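Nitroreductase (Desulfitobacterium hafniense, PDB 3PXV) binds FMN at the interface between its two subunits and, as a member of the nitroreductase family, probably acts as an FMN-dependent oxidoreductase. Local coordinates at residues I32-A35 and A36-P40; N55-L58 and M59-E63; Y69-M73 and E74-S78; A147-F150 and S151-G155. All blocks are in the same frame, centred on the assembly; numbering follows the deposited sequence. Where two conformers were deposited one is given.

In the fold
All four contacts are local, within a helix or at its end. Interactions 2 and 4 belong together: their centres are about 12 Å apart and helices 56-72 and 147-154 meet there. Glu61 OE1 forms a salt bridge with Arg153 NH1 at 2.7 Å, and Met62 CG lies 3.5 Å from Phe150 CD1. Interaction 3 closes the far end of helix 56-72, its centre about 21 Å from that of interaction 2. Interaction 1 stands apart, its centre about 35 Å from that of interaction 3 across the chain's centre. It alone includes a residue of the FMN pocket, Pro40; the side chain of Met62 in interaction 2 lies about 12 Å from a bound FMN.

Interaction 1: residues I32-A35 and A36-P40; sequences IAEA and AIQAP. With FMN (flavin mononucleotide), chain E.
Ile32 O receives the amide of Ala36, N to O 3.0 Å, and Ala33 O that of Ile37 at a looser 3.3 Å. After these two i to i+4 bonds the pattern changes. Gln38 N reaches back only three residues, meeting Ala35 O at 3.0 Å from above the carbonyl plane, and Ala39 N bonds to Ala36 O, closing a type I beta turn.

Apolar atoms cover the carbonyl of Glu34. Ile37 places CG1 between its own backbone N and carbonyl carbon (chi1 63°), which sets CG1 3.2 Å from Glu34 O; Gln38 CG approaches the same oxygen to 3.3 Å. The Glu34 carboxylate was modelled in two conformers, so its approach to the Gln38 amide is doubtful.

Beyond the turn, Pro40 brings its rigid ring to the cofactor, CB 3.3 Å from FMN O3'. His178 of the second subunit bridges the two elements: its NE2 bonds to Ile37 O and its ND1 to FMN.

The small side chains of Ala35 and Ala36 suit close packing: with Ile32 they meet Ile120 and Ala123 of helix 106-126, while Ala33 and Ile37 rest on Val50 of strand 50-53.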
loop_
_atom_site.group_PDB
_atom_site.type_symbol
_atom_site.label_atom_id
_atom_site.label_comp_id
_atom_site.label_asym_id
_atom_site.label_seq_id
_atom_site.Cartn_x
_atom_site.Cartn_y
_atom_site.Cartn_z
ATOM N N ILE B 32 -4.095 -13.120 9.438
ATOM C CA ILE B 32 -3.500 -12.340 8.366
ATOM C C ILE B 32 -4.545 -11.886 7.330
ATOM O O ILE B 32 -4.517 -10.730 6.872
ATOM C CB ILE B 32 -2.409 -13.151 7.658
ATOM C CG1 ILE B 32 -1.227 -13.388 8.614
ATOM C CG2 ILE B 32 -1.971 -12.444 6.359
ATOM C CD1 ILE B 32 -0.214 -14.450 8.103
ATOM N N ALA B 33 -5.467 -12.762 6.955
ATOM C CA ALA B 33 -6.464 -12.351 5.964
ATOM C C ALA B 33 -7.488 -11.393 6.603
ATOM O O ALA B 33 -8.043 -10.562 5.915
ATOM C CB ALA B 33 -7.148 -13.548 5.339
ATOM N N GLU B 34 -7.721 -11.503 7.913
ATOM C CA GLU B 34 -8.663 -10.610 8.602
ATOM C C GLU B 34 -8.018 -9.243 8.629
ATOM O O GLU B 34 -8.673 -8.242 8.470
ATOM C CB GLU B 34 -8.981 -11.101 10.026
ATOM C CG GLU B 34 -9.642 -10.081 11.016
ATOM C CD GLU B 34 -11.085 -9.647 10.675
ATOM O OE1 GLU B 34 -11.709 -10.215 9.766
ATOM O OE2 GLU B 34 -11.601 -8.731 11.342
ATOM N N ALA B 35 -6.697 -9.208 8.802
ATOM C CA ALA B 35 -5.965 -7.953 8.833
ATOM C C ALA B 35 -6.043 -7.289 7.456
ATOM O O ALA B 35 -6.273 -6.087 7.348
ATOM C CB ALA B 35 -4.519 -8.193 9.253
ATOM N N ALA B 36 -5.901 -8.081 6.402
ATOM C CA ALA B 36 -5.944 -7.546 5.043
ATOM C C ALA B 36 -7.260 -6.811 4.744
ATOM O O ALA B 36 -7.262 -5.695 4.239
ATOM C CB ALA B 36 -5.698 -8.671 4.020
ATOM N N ILE B 37 -8.382 -7.411 5.117
ATOM C CA ILE B 37 -9.674 -6.799 4.833
ATOM C C ILE B 37 -9.927 -5.548 5.680
ATOM O O ILE B 37 -10.892 -4.826 5.453
ATOM C CB ILE B 37 -10.851 -7.828 4.893
ATOM C CG1 ILE B 37 -11.050 -8.445 6.281
ATOM C CG2 ILE B 37 -10.625 -8.951 3.863
ATOM C CD1 ILE B 37 -12.449 -9.062 6.446
ATOM N N GLN B 38 -9.050 -5.281 6.642
ATOM C CA GLN B 38 -9.149 -4.067 7.459
ATOM C C GLN B 38 -8.368 -2.917 6.796
ATOM O O GLN B 38 -8.308 -1.789 7.318
ATOM C CB GLN B 38 -8.663 -4.328 8.896
ATOM C CG GLN B 38 -9.552 -5.300 9.682
ATOM C CD GLN B 38 -8.899 -5.911 10.928
ATOM O OE1 GLN B 38 -7.672 -5.988 11.053
ATOM N NE2 GLN B 38 -9.742 -6.397 11.840
ATOM N N ALA B 39 -7.786 -3.208 5.634
ATOM C CA ALA B 39 -7.066 -2.198 4.873
ATOM C C ALA B 39 -8.030 -1.117 4.380
ATOM O O ALA B 39 -9.151 -1.412 3.985
ATOM C CB ALA B 39 -6.344 -2.849 3.669
ATOM N N PRO B 40 -7.603 0.142 4.416
ATOM C CA PRO B 40 -8.467 1.158 3.852
ATOM C C PRO B 40 -8.360 1.170 2.328
ATOM O O PRO B 40 -7.361 0.724 1.770
ATOM C CB PRO B 40 -7.909 2.462 4.424
ATOM C CG PRO B 40 -6.478 2.171 4.697
ATOM C CD PRO B 40 -6.409 0.716 5.065
HETATM N N1 FMN E . -11.002 10.240 2.375
HETATM C C2 FMN E . -11.224 11.609 2.268
HETATM O O2 FMN E . -11.998 12.174 3.060
HETATM N N3 FMN E . -10.572 12.330 1.276
HETATM C C4 FMN E . -9.715 11.665 0.398
HETATM O O4 FMN E . -9.150 12.338 -0.477
HETATM C C4A FMN E . -9.500 10.261 0.516
HETATM N N5 FMN E . -8.651 9.563 -0.330
HETATM C C5A FMN E . -8.262 8.257 -0.025
HETATM C C6 FMN E . -7.219 7.653 -0.737
HETATM C C7 FMN E . -6.794 6.350 -0.461
HETATM C C7M FMN E . -5.670 5.721 -1.230
HETATM C C8 FMN E . -7.436 5.657 0.539
HETATM C C8M FMN E . -7.017 4.272 0.872
HETATM C C9 FMN E . -8.484 6.251 1.258
HETATM C C9A FMN E . -8.913 7.551 0.996
HETATM N N10 FMN E . -9.978 8.179 1.692
HETATM C C10 FMN E . -10.165 9.557 1.528
HETATM C "C1'" FMN E . -10.616 7.551 2.887
HETATM C "C2'" FMN E . -11.536 6.380 2.569
HETATM O "O2'" FMN E . -12.850 6.862 2.413
HETATM C "C3'" FMN E . -11.514 5.358 3.727
HETATM O "O3'" FMN E . -10.284 4.638 3.782
HETATM C "C4'" FMN E . -12.660 4.364 3.602
HETATM O "O4'" FMN E . -13.890 5.059 3.702
HETATM C "C5'" FMN E . -12.559 3.238 4.641
HETATM O "O5'" FMN E . -12.801 3.778 5.913
HETATM P P FMN E . -11.746 3.658 7.061
HETATM O O1P FMN E . -12.265 4.620 8.107
HETATM O O2P FMN E . -10.401 4.189 6.638
HETATM O O3P FMN E . -11.724 2.217 7.539
#

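Interaction 2: residues N55-L58 and M59-E63; sequences NKEL and MQEME
Asn55 O accepts the amide of Met59 at the first turn of helix 56-72, and the side chain of Asn55 makes this a classic N-cap: OD1 takes Leu58 N at 3.0 Å, with the donor in the carbonyl plane. Asparagine suits the site because its short amide can replace the missing backbone acceptor. Its other end serves the dimer, ND2 bonding to Glu189 O of the second subunit.

Lys56 is fully extended along the exposed side, where its CE lies 3.9 Å from Gln60 NE2. Its carbonyl oxygen holds Gln60 N at 2.9 Å in an almost straight bond (N-H...O 174°).

Glu57 folds back at chi2 (60°), carrying its carboxylate toward that of Glu61, the two planes 77° apart. The modelled OE2 to OE2 separation of 2.4 Å is very short for two charged acids; one group probably holds a proton, though so close a distance deserves caution. Arg153 and Arg146 both form salt bridges with Glu61 OE1 and would offset some of the negative charge.

Leu58 turns to the buried face, among Phe150 and Leu154 of helix 147-154 and Val188 of the second subunit. One turn on lies Met62, a selenomethionine here, whose CG rests 3.3 Å from Leu58 O while its SE stands 4.1 Å from Leu58 CD1.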
loop_
_atom_site.group_PDB
_atom_site.type_symbol
_atom_site.label_atom_id
_atom_site.label_comp_id
_atom_site.label_asym_id
_atom_site.label_seq_id
_atom_site.Cartn_x
_atom_site.Cartn_y
_atom_site.Cartn_z
ATOM N N ASN B 55 -2.944 -24.664 -2.087
ATOM C CA ASN B 55 -2.868 -25.804 -2.969
ATOM C C ASN B 55 -1.519 -25.839 -3.682
ATOM O O ASN B 55 -1.217 -24.945 -4.480
ATOM C CB ASN B 55 -4.022 -25.724 -3.955
ATOM C CG ASN B 55 -4.185 -26.986 -4.780
ATOM O OD1 ASN B 55 -3.519 -27.170 -5.801
ATOM N ND2 ASN B 55 -5.126 -27.834 -4.373
ATOM N N LYS B 56 -0.723 -26.871 -3.400
ATOM C CA LYS B 56 0.630 -26.986 -3.957
ATOM C C LYS B 56 0.630 -27.122 -5.482
ATOM O O LYS B 56 1.401 -26.460 -6.186
ATOM C CB LYS B 56 1.363 -28.168 -3.327
ATOM C CG LYS B 56 2.869 -28.202 -3.613
ATOM C CD LYS B 56 3.571 -29.439 -2.971
ATOM C CE LYS B 56 5.110 -29.305 -3.024
ATOM N NZ LYS B 56 5.856 -30.500 -2.494
ATOM N N GLU B 57 -0.252 -27.969 -5.984
ATOM C CA GLU B 57 -0.327 -28.215 -7.412
ATOM C C GLU B 57 -0.542 -26.911 -8.180
ATOM O O GLU B 57 0.212 -26.611 -9.107
ATOM C CB GLU B 57 -1.435 -29.236 -7.731
ATOM C CG GLU B 57 -1.633 -29.534 -9.217
ATOM C CD GLU B 57 -0.380 -30.092 -9.878
ATOM O OE1 GLU B 57 0.483 -30.644 -9.157
ATOM O OE2 GLU B 57 -0.256 -29.979 -11.118
ATOM N N LEU B 58 -1.542 -26.127 -7.767
ATOM C CA LEU B 58 -1.877 -24.870 -8.452
ATOM C C LEU B 58 -0.694 -23.913 -8.368
ATOM O O LEU B 58 -0.369 -23.241 -9.330
ATOM C CB LEU B 58 -3.153 -24.243 -7.852
ATOM C CG LEU B 58 -3.659 -22.889 -8.376
ATOM C CD1 LEU B 58 -3.870 -22.894 -9.884
ATOM C CD2 LEU B 58 -4.942 -22.498 -7.682
HETATM N N MSE B 59 -0.049 -23.857 -7.210
HETATM C CA MSE B 59 1.101 -22.982 -7.031
HETATM C C MSE B 59 2.231 -23.361 -7.993
HETATM O O MSE B 59 2.764 -22.493 -8.676
HETATM C CB MSE B 59 1.576 -22.992 -5.576
HETATM C CG MSE B 59 0.626 -22.256 -4.611
HETATM SE SE MSE B 59 1.518 -21.832 -2.970
HETATM C CE MSE B 59 2.837 -20.671 -3.720
ATOM N N GLN B 60 2.581 -24.654 -8.052
ATOM C CA GLN B 60 3.619 -25.146 -8.979
ATOM C C GLN B 60 3.266 -24.859 -10.438
ATOM O O GLN B 60 4.140 -24.534 -11.239
ATOM C CB GLN B 60 3.873 -26.664 -8.819
ATOM C CG GLN B 60 4.552 -27.111 -7.502
ATOM C CD GLN B 60 4.811 -28.646 -7.447
ATOM O OE1 GLN B 60 4.020 -29.441 -7.947
ATOM N NE2 GLN B 60 5.925 -29.042 -6.832
ATOM N N GLU B 61 1.994 -24.983 -10.792
ATOM C CA GLU B 61 1.594 -24.758 -12.181
ATOM C C GLU B 61 1.735 -23.301 -12.580
ATOM O O GLU B 61 2.215 -23.000 -13.658
ATOM C CB GLU B 61 0.177 -25.286 -12.446
ATOM C CG GLU B 61 0.073 -26.813 -12.410
ATOM C CD GLU B 61 -1.289 -27.355 -12.823
ATOM O OE1 GLU B 61 -2.049 -26.627 -13.494
ATOM O OE2 GLU B 61 -1.593 -28.534 -12.505
HETATM N N MSE B 62 1.346 -22.399 -11.691
HETATM C CA MSE B 62 1.434 -20.989 -11.969
HETATM C C MSE B 62 2.908 -20.584 -12.038
HETATM O O MSE B 62 3.297 -19.716 -12.830
HETATM C CB MSE B 62 0.679 -20.177 -10.895
HETATM C CG MSE B 62 -0.813 -20.379 -10.911
HETATM SE SE MSE B 62 -1.752 -19.459 -9.483
HETATM C CE MSE B 62 -1.199 -17.688 -9.925
ATOM N N GLU B 63 3.731 -21.231 -11.219
ATOM C CA GLU B 63 5.161 -20.935 -11.185
ATOM C C GLU B 63 5.820 -21.359 -12.496
ATOM O O GLU B 63 6.571 -20.590 -13.094
ATOM C CB GLU B 63 5.838 -21.629 -9.991
ATOM C CG GLU B 63 7.330 -21.256 -9.836
ATOM C CD GLU B 63 7.977 -21.844 -8.585
ATOM O OE1 GLU B 63 7.800 -23.045 -8.324
ATOM O OE2 GLU B 63 8.679 -21.101 -7.872
#

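Interaction 3: residues Y69-M73 and E74-S78; sequences YLAGM and EDQSS
Met73 and Glu74 meet at the bend of a short helix-loop-helix connection, which joins helix 56-72 to helix 77-84. Before the bend the helical winding tightens: Gly72 N bonds to Tyr69 O, three residues back, and Met73 N makes a weak bond of the same span to Leu70 O. Met73 then adopts an extended psi of 159°, which throws the chain out of the helical path. Its side chain, a selenomethionine here, lies on the surface, the first torsion setting CG beside its own backbone N (chi1 -63°).

Glu74 is the first residue past the bend. Its carboxylate, carried on a chain folded at chi2, belongs to the exposed surface, as expected of an acid here. Asp75 follows, likewise exposed, and takes part through its backbone: its carbonyl oxygen O lies 3.6 Å from Met73 CB, so the turn closes over the root of that side chain. Most of the connection, Gln76 included, touches a crystal neighbour, so its side-chain positions may partly reflect the lattice.

Gln76 brings the chain back beside the first helix, just before helix 77-84 begins. There Leu70 packs on Tyr79 and Ile82, and Ala71 on Tyr79, so apolar side chains join the two helices here. The amide of Gln76 adds a polar link. Its CG stands opposite the backbone N (chi1 -151°), and the extended chain reaches Ala71. Gln76 NE2 lies 4.1 Å from Ala71 CB. The same NE2 donates a weak, bent hydrogen bond to Ala71 O at 2.9 Å (N-H...O 121°).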
loop_
_atom_site.group_PDB
_atom_site.type_symbol
_atom_site.label_atom_id
_atom_site.label_comp_id
_atom_site.label_asym_id
_atom_site.label_seq_id
_atom_site.Cartn_x
_atom_site.Cartn_y
_atom_site.Cartn_z
ATOM N N TYR B 69 6.850 -18.120 -19.569
ATOM C CA TYR B 69 6.561 -16.892 -20.253
ATOM C C TYR B 69 7.849 -16.121 -20.352
ATOM O O TYR B 69 8.193 -15.635 -21.419
ATOM C CB TYR B 69 5.506 -16.056 -19.513
ATOM C CG TYR B 69 5.051 -14.837 -20.288
ATOM C CD1 TYR B 69 4.252 -14.982 -21.414
ATOM C CD2 TYR B 69 5.429 -13.554 -19.917
ATOM C CE1 TYR B 69 3.822 -13.882 -22.160
ATOM C CE2 TYR B 69 5.001 -12.437 -20.653
ATOM C CZ TYR B 69 4.184 -12.613 -21.770
ATOM O OH TYR B 69 3.730 -11.542 -22.524
ATOM N N LEU B 70 8.561 -16.012 -19.235
ATOM C CA LEU B 70 9.837 -15.302 -19.201
ATOM C C LEU B 70 10.830 -15.971 -20.138
ATOM O O LEU B 70 11.499 -15.289 -20.931
ATOM C CB LEU B 70 10.423 -15.269 -17.791
ATOM C CG LEU B 70 9.746 -14.407 -16.737
ATOM C CD1 LEU B 70 10.379 -14.656 -15.337
ATOM C CD2 LEU B 70 9.841 -12.955 -17.151
ATOM N N ALA B 71 10.922 -17.298 -20.062
ATOM C CA ALA B 71 11.835 -18.032 -20.936
ATOM C C ALA B 71 11.449 -17.966 -22.417
ATOM O O ALA B 71 12.238 -18.381 -23.259
ATOM C CB ALA B 71 11.955 -19.490 -20.493
ATOM N N GLY B 72 10.243 -17.480 -22.727
ATOM C CA GLY B 72 9.764 -17.347 -24.114
ATOM C C GLY B 72 10.028 -16.015 -24.812
ATOM O O GLY B 72 9.906 -15.915 -26.016
HETATM N N MSE B 73 10.386 -14.979 -24.069
HETATM C CA MSE B 73 10.654 -13.667 -24.660
HETATM C C MSE B 73 11.923 -13.700 -25.486
HETATM O O MSE B 73 12.756 -14.563 -25.272
HETATM C CB MSE B 73 10.839 -12.633 -23.551
HETATM C CG MSE B 73 9.618 -12.424 -22.707
HETATM SE SE MSE B 73 10.052 -11.441 -21.161
HETATM C CE MSE B 73 8.254 -11.091 -20.593
ATOM N N GLU B 74 12.070 -12.744 -26.405
ATOM C CA GLU B 74 13.284 -12.610 -27.229
ATOM C C GLU B 74 14.493 -12.313 -26.368
ATOM O O GLU B 74 15.599 -12.781 -26.644
ATOM C CB GLU B 74 13.150 -11.446 -28.210
ATOM C CG GLU B 74 12.222 -11.669 -29.338
ATOM C CD GLU B 74 12.762 -12.619 -30.375
ATOM O OE1 GLU B 74 13.895 -12.431 -30.866
ATOM O OE2 GLU B 74 12.014 -13.540 -30.743
ATOM N N ASP B 75 14.274 -11.476 -25.362
ATOM C CA ASP B 75 15.308 -11.081 -24.427
ATOM C C ASP B 75 15.077 -11.902 -23.171
ATOM O O ASP B 75 14.154 -11.663 -22.388
ATOM C CB ASP B 75 15.284 -9.564 -24.226
ATOM C CG ASP B 75 15.570 -8.816 -25.537
ATOM O OD1 ASP B 75 16.755 -8.773 -25.979
ATOM O OD2 ASP B 75 14.605 -8.290 -26.143
ATOM N N GLN B 76 15.935 -12.907 -23.031
ATOM C CA GLN B 76 15.889 -13.892 -21.958
ATOM C C GLN B 76 16.613 -13.431 -20.665
ATOM O O GLN B 76 16.604 -14.146 -19.667
ATOM C CB GLN B 76 16.527 -15.179 -22.507
ATOM C CG GLN B 76 16.028 -16.474 -21.906
ATOM C CD GLN B 76 16.149 -17.671 -22.883
ATOM O OE1 GLN B 76 17.164 -17.837 -23.559
ATOM N NE2 GLN B 76 15.103 -18.503 -22.942
ATOM N N SER B 77 17.211 -12.239 -20.705
ATOM C CA SER B 77 17.997 -11.656 -19.605
ATOM C C SER B 77 17.336 -11.838 -18.267
ATOM O O SER B 77 17.941 -12.325 -17.320
ATOM C CB SER B 77 18.213 -10.147 -19.829
ATOM O OG SER B 77 18.774 -9.854 -21.099
ATOM N N SER B 78 16.082 -11.432 -18.195
ATOM C CA SER B 78 15.315 -11.571 -16.975
ATOM C C SER B 78 15.186 -13.028 -16.530
ATOM O O SER B 78 15.427 -13.335 -15.371
ATOM C CB SER B 78 13.963 -10.866 -17.122
ATOM O OG SER B 78 14.166 -9.442 -17.175
#

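Interaction 4: residues A147-F150 and S151-G155; sequences AEEF and SKRLG
Glu149 OE2 lies at the edge of the Arg153 guanidinium, close to its plane, and takes NH1 at 3.2 Å on the lone pair facing away from its other oxygen. The carboxylate and guanidinium planes are only 22° apart, and the two side chains run alongside each other. The Phe150 ring also accompanies Arg153, approaching NH1 obliquely with CE1 at 4.2 Å.

Ser151 doubles a helical bond: its N (2.9 Å) and OG (2.8 Å) both donate to Ala147 O, from opposite faces of the carbonyl plane. The short hydroxyl arm, set beside its own backbone N (chi1 -68°), is well placed for this. Glu148 and Lys152 form a long salt bridge on the exposed side. Facing inward, Leu154 places CD1 3.4 Å from Phe150 O, and both residues pack on Leu58 of helix 56-72. Gly155, with positive phi, ends the helix in a Schellman motif, Phe156 N returning to Ser151 O; glycine fits because a side chain here would run into Leu154 O.

Arg146 also grips Glu149 OE2, and Arg153 has Glu61 as second partner. This shared network of acids and arginines probably favours the charged form of Glu149 and ties helix 147-154 to helix 56-72.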
loop_
_atom_site.group_PDB
_atom_site.type_symbol
_atom_site.label_atom_id
_atom_site.label_comp_id
_atom_site.label_asym_id
_atom_site.label_seq_id
_atom_site.Cartn_x
_atom_site.Cartn_y
_atom_site.Cartn_z
ATOM N N ALA B 147 -4.908 -17.713 -18.594
ATOM C CA ALA B 147 -5.441 -16.710 -17.654
ATOM C C ALA B 147 -6.831 -17.024 -17.092
ATOM O O ALA B 147 -7.049 -16.878 -15.875
ATOM C CB ALA B 147 -5.398 -15.273 -18.268
ATOM N N GLU B 148 -7.764 -17.447 -17.943
ATOM C CA GLU B 148 -9.128 -17.752 -17.475
ATOM C C GLU B 148 -9.127 -18.977 -16.568
ATOM O O GLU B 148 -9.832 -19.007 -15.579
ATOM C CB GLU B 148 -10.103 -17.983 -18.622
ATOM C CG GLU B 148 -11.573 -17.947 -18.159
ATOM C CD GLU B 148 -12.544 -18.666 -19.105
ATOM O OE1 GLU B 148 -12.087 -19.421 -20.006
ATOM O OE2 GLU B 148 -13.777 -18.489 -18.919
ATOM N N GLU B 149 -8.326 -19.974 -16.922
ATOM C CA GLU B 149 -8.155 -21.174 -16.125
ATOM C C GLU B 149 -7.670 -20.845 -14.712
ATOM O O GLU B 149 -8.323 -21.213 -13.730
ATOM C CB GLU B 149 -7.133 -22.093 -16.797
ATOM C CG GLU B 149 -6.802 -23.378 -16.041
ATOM C CD GLU B 149 -5.645 -24.149 -16.687
ATOM O OE1 GLU B 149 -5.566 -24.184 -17.945
ATOM O OE2 GLU B 149 -4.818 -24.704 -15.927
ATOM N N PHE B 150 -6.521 -20.172 -14.593
ATOM C CA PHE B 150 -6.039 -19.838 -13.269
ATOM C C PHE B 150 -7.053 -18.950 -12.550
ATOM O O PHE B 150 -7.227 -19.084 -11.353
ATOM C CB PHE B 150 -4.647 -19.188 -13.287
ATOM C CG PHE B 150 -3.546 -20.114 -13.728
ATOM C CD1 PHE B 150 -3.378 -21.344 -13.126
ATOM C CD2 PHE B 150 -2.655 -19.733 -14.726
ATOM C CE1 PHE B 150 -2.365 -22.198 -13.540
ATOM C CE2 PHE B 150 -1.629 -20.578 -15.144
ATOM C CZ PHE B 150 -1.482 -21.807 -14.553
ATOM N N SER B 151 -7.748 -18.077 -13.273
ATOM C CA SER B 151 -8.716 -17.197 -12.629
ATOM C C SER B 151 -9.822 -17.990 -11.966
ATOM O O SER B 151 -10.182 -17.717 -10.825
ATOM C CB SER B 151 -9.269 -16.153 -13.595
ATOM O OG SER B 151 -8.248 -15.221 -13.956
ATOM N N LYS B 152 -10.341 -18.993 -12.660
ATOM C CA LYS B 152 -11.408 -19.810 -12.103
ATOM C C LYS B 152 -10.882 -20.701 -10.995
ATOM O O LYS B 152 -11.529 -20.888 -9.980
ATOM C CB LYS B 152 -12.082 -20.655 -13.189
ATOM C CG LYS B 152 -12.868 -19.836 -14.190
ATOM C CD LYS B 152 -13.552 -20.719 -15.242
ATOM C CE LYS B 152 -12.541 -21.442 -16.137
ATOM N NZ LYS B 152 -13.194 -22.075 -17.330
ATOM N N ARG B 153 -9.708 -21.266 -11.177
ATOM C CA ARG B 153 -9.163 -22.129 -10.137
ATOM C C ARG B 153 -8.913 -21.328 -8.857
ATOM O O ARG B 153 -9.076 -21.848 -7.754
ATOM C CB ARG B 153 -7.902 -22.833 -10.623
ATOM C CG ARG B 153 -8.188 -23.779 -11.767
ATOM C CD ARG B 153 -6.920 -24.349 -12.343
ATOM N NE ARG B 153 -6.245 -25.253 -11.425
ATOM C CZ ARG B 153 -5.121 -25.901 -11.715
ATOM N NH1 ARG B 153 -4.521 -25.728 -12.897
ATOM N NH2 ARG B 153 -4.592 -26.714 -10.821
ATOM N N LEU B 154 -8.559 -20.057 -9.008
ATOM C CA LEU B 154 -8.317 -19.192 -7.835
ATOM C C LEU B 154 -9.611 -18.629 -7.288
ATOM O O LEU B 154 -9.683 -18.284 -6.129
ATOM C CB LEU B 154 -7.371 -18.055 -8.196
ATOM C CG LEU B 154 -5.917 -18.498 -8.355
ATOM C CD1 LEU B 154 -5.103 -17.490 -9.152
ATOM C CD2 LEU B 154 -5.298 -18.756 -6.982
ATOM N N GLY B 155 -10.629 -18.549 -8.144
ATOM C CA GLY B 155 -11.920 -18.016 -7.779
ATOM C C GLY B 155 -12.016 -16.508 -7.921
ATOM O O GLY B 155 -12.772 -15.873 -7.211
#